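Protein NAGD (Escherichia coli, PDB 2C4N) dephosphorylates ribonucleoside 5'-monophosphates and probably other nucleotides, polyphosphate and glucose 1-phosphate, as a magnesium-dependent hydrolase of the HAD superfamily. Local coordinates at residues Lys170-Tyr173 and Pro177-Trp180. Sequence-based numbering, arbitrary orientation.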
ATOM      1  N   LYS A 170      -5.208  -7.983  -8.292  1.00 19.84           N
ATOM      2  CA  LYS A 170      -3.960  -8.670  -8.016  1.00 20.46           C
ATOM      3  C   LYS A 170      -4.068 -10.134  -8.409  1.00 18.92           C
ATOM      4  O   LYS A 170      -5.136 -10.732  -8.327  1.00 17.58           O
ATOM      5  CB  LYS A 170      -3.608  -8.539  -6.535  1.00 36.39           C
ATOM      6  CG  LYS A 170      -3.207  -7.127  -6.149  1.00 41.81           C
ATOM      7  CD  LYS A 170      -2.821  -7.032  -4.690  1.00 46.90           C
ATOM      8  CE  LYS A 170      -2.004  -5.779  -4.424  1.00 49.17           C
ATOM      9  NZ  LYS A 170      -1.708  -5.623  -2.973  1.00 51.97           N
ATOM     10  N   PRO A 171      -2.950 -10.732  -8.836  1.00 18.09           N
ATOM     11  CA  PRO A 171      -3.001 -12.137  -9.230  1.00 18.19           C
ATOM     12  C   PRO A 171      -2.798 -13.053  -8.047  1.00 16.18           C
ATOM     13  O   PRO A 171      -2.411 -12.619  -6.959  1.00 14.95           O
ATOM     14  CB  PRO A 171      -1.837 -12.251 -10.202  1.00 19.10           C
ATOM     15  CG  PRO A 171      -0.787 -11.391  -9.508  1.00 20.36           C
ATOM     16  CD  PRO A 171      -1.603 -10.168  -9.062  1.00 19.15           C
ATOM     17  N   PHE A 172      -3.070 -14.326  -8.272  1.00 18.63           N
ATOM     18  CA  PHE A 172      -2.834 -15.337  -7.274  1.00 18.30           C
ATOM     19  C   PHE A 172      -1.427 -15.800  -7.646  1.00 17.36           C
ATOM     20  O   PHE A 172      -1.216 -16.295  -8.760  1.00 16.53           O
ATOM     21  CB  PHE A 172      -3.806 -16.509  -7.430  1.00 27.62           C
ATOM     22  CG  PHE A 172      -3.474 -17.684  -6.549  1.00 32.40           C
ATOM     23  CD1 PHE A 172      -3.743 -17.647  -5.182  1.00 34.37           C
ATOM     24  CD2 PHE A 172      -2.852 -18.811  -7.076  1.00 34.91           C
ATOM     25  CE1 PHE A 172      -3.393 -18.714  -4.359  1.00 34.96           C
ATOM     26  CE2 PHE A 172      -2.500 -19.881  -6.260  1.00 38.43           C
ATOM     27  CZ  PHE A 172      -2.770 -19.833  -4.902  1.00 36.89           C
ATOM     28  N   TYR A 173      -0.469 -15.610  -6.743  1.00 14.93           N
ATOM     29  CA  TYR A 173       0.903 -16.040  -6.993  1.00 14.53           C
ATOM     30  C   TYR A 173       1.015 -17.493  -6.560  1.00 15.50           C
ATOM     31  O   TYR A 173       0.685 -17.841  -5.425  1.00 16.60           O
ATOM     32  CB  TYR A 173       1.907 -15.183  -6.208  1.00 16.51           C
ATOM     33  CG  TYR A 173       2.123 -13.800  -6.784  1.00 17.06           C
ATOM     34  CD1 TYR A 173       1.625 -12.667  -6.143  1.00 16.88           C
ATOM     35  CD2 TYR A 173       2.837 -13.624  -7.965  1.00 17.26           C
ATOM     36  CE1 TYR A 173       1.835 -11.388  -6.667  1.00 17.36           C
ATOM     37  CE2 TYR A 173       3.050 -12.355  -8.500  1.00 17.56           C
ATOM     38  CZ  TYR A 173       2.549 -11.243  -7.846  1.00 18.33           C
ATOM     39  OH  TYR A 173       2.766  -9.996  -8.389  1.00 19.64           O
ATOM     40  N   PRO A 177       5.905 -16.929  -1.174  1.00 18.35           N
ATOM     41  CA  PRO A 177       5.560 -17.533   0.117  1.00 18.52           C
ATOM     42  C   PRO A 177       4.216 -18.259   0.205  1.00 19.14           C
ATOM     43  O   PRO A 177       3.819 -18.702   1.282  1.00 18.47           O
ATOM     44  CB  PRO A 177       5.632 -16.350   1.073  1.00 19.21           C
ATOM     45  CG  PRO A 177       5.110 -15.230   0.231  1.00 18.46           C
ATOM     46  CD  PRO A 177       5.817 -15.455  -1.097  1.00 17.89           C
ATOM     47  N   SER A 178       3.520 -18.386  -0.917  1.00 17.85           N
ATOM     48  CA  SER A 178       2.239 -19.076  -0.920  1.00 19.60           C
ATOM     49  C   SER A 178       2.429 -20.525  -0.467  1.00 18.76           C
ATOM     50  O   SER A 178       3.274 -21.249  -0.994  1.00 18.66           O
ATOM     51  CB  SER A 178       1.630 -19.046  -2.322  1.00 36.95           C
ATOM     52  OG  SER A 178       0.480 -19.865  -2.388  1.00 44.79           O
ATOM     53  N   PRO A 179       1.652 -20.962   0.532  1.00 21.22           N
ATOM     54  CA  PRO A 179       1.767 -22.338   1.029  1.00 21.16           C
ATOM     55  C   PRO A 179       1.342 -23.387  -0.002  1.00 20.84           C
ATOM     56  O   PRO A 179       1.767 -24.540   0.059  1.00 20.34           O
ATOM     57  CB  PRO A 179       0.853 -22.337   2.255  1.00 20.72           C
ATOM     58  CG  PRO A 179       0.883 -20.907   2.706  1.00 21.46           C
ATOM     59  CD  PRO A 179       0.779 -20.162   1.405  1.00 19.93           C
ATOM     60  N   TRP A 180       0.511 -22.991  -0.958  1.00 15.47           N
ATOM     61  CA  TRP A 180       0.037 -23.948  -1.954  1.00 17.46           C
ATOM     62  C   TRP A 180       1.144 -24.681  -2.712  1.00 19.35           C
ATOM     63  O   TRP A 180       1.043 -25.884  -2.944  1.00 23.98           O
ATOM     64  CB  TRP A 180      -0.886 -23.275  -2.970  1.00 21.72           C
ATOM     65  CG  TRP A 180      -1.527 -24.284  -3.868  1.00 21.86           C
ATOM     66  CD1 TRP A 180      -2.657 -25.005  -3.613  1.00 21.69           C
ATOM     67  CD2 TRP A 180      -1.016 -24.764  -5.116  1.00 21.46           C
ATOM     68  NE1 TRP A 180      -2.881 -25.910  -4.625  1.00 22.70           N
ATOM     69  CE2 TRP A 180      -1.887 -25.784  -5.559  1.00 23.10           C
ATOM     70  CE3 TRP A 180       0.097 -24.435  -5.900  1.00 21.38           C
ATOM     71  CZ2 TRP A 180      -1.678 -26.481  -6.755  1.00 22.48           C
ATOM     72  CZ3 TRP A 180       0.306 -25.128  -7.088  1.00 23.45           C
ATOM     73  CH2 TRP A 180      -0.580 -26.139  -7.502  1.00 23.74           C
TER
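In this HAD-superfamily phosphatase the passage from the cap domain back to the catalytic core is made here, where strand 172-173, at the edge of the cap's four-stranded parallel sheet, meets the N-cap turn of helix 180-189. The end of the F172 ring meets S178 and W180, while Y173 meets S178 through its carbonyl. With CG anti to the backbone N (chi1 171°), the F172 ring reaches forward until CZ lies 4.1 Å from S178 OG, met obliquely, and 4.4 Å from W180 CB, which sits at the ring edge near its plane. F78 packs against both aromatics, its ring meeting that of F172 and standing edge-to-face to W180, and backbone hydrogen bonds join F172 to F140 and A142 of strand 139-142. The loop between the segments carries K176, which probably binds substrate. S178 OG receives a hydrogen bond from Q212 NE2 of the second subunit, whose F211 stacks on W180, so in the crystal assembly the contact borders a neighbouring copy of the protein. Within the turn, W180 N gives S178 OG a second, weak capping bond of 3.4 Å, bent to 142°. S178 CB also lies against the strand end, 3.5 Å from Y173 O.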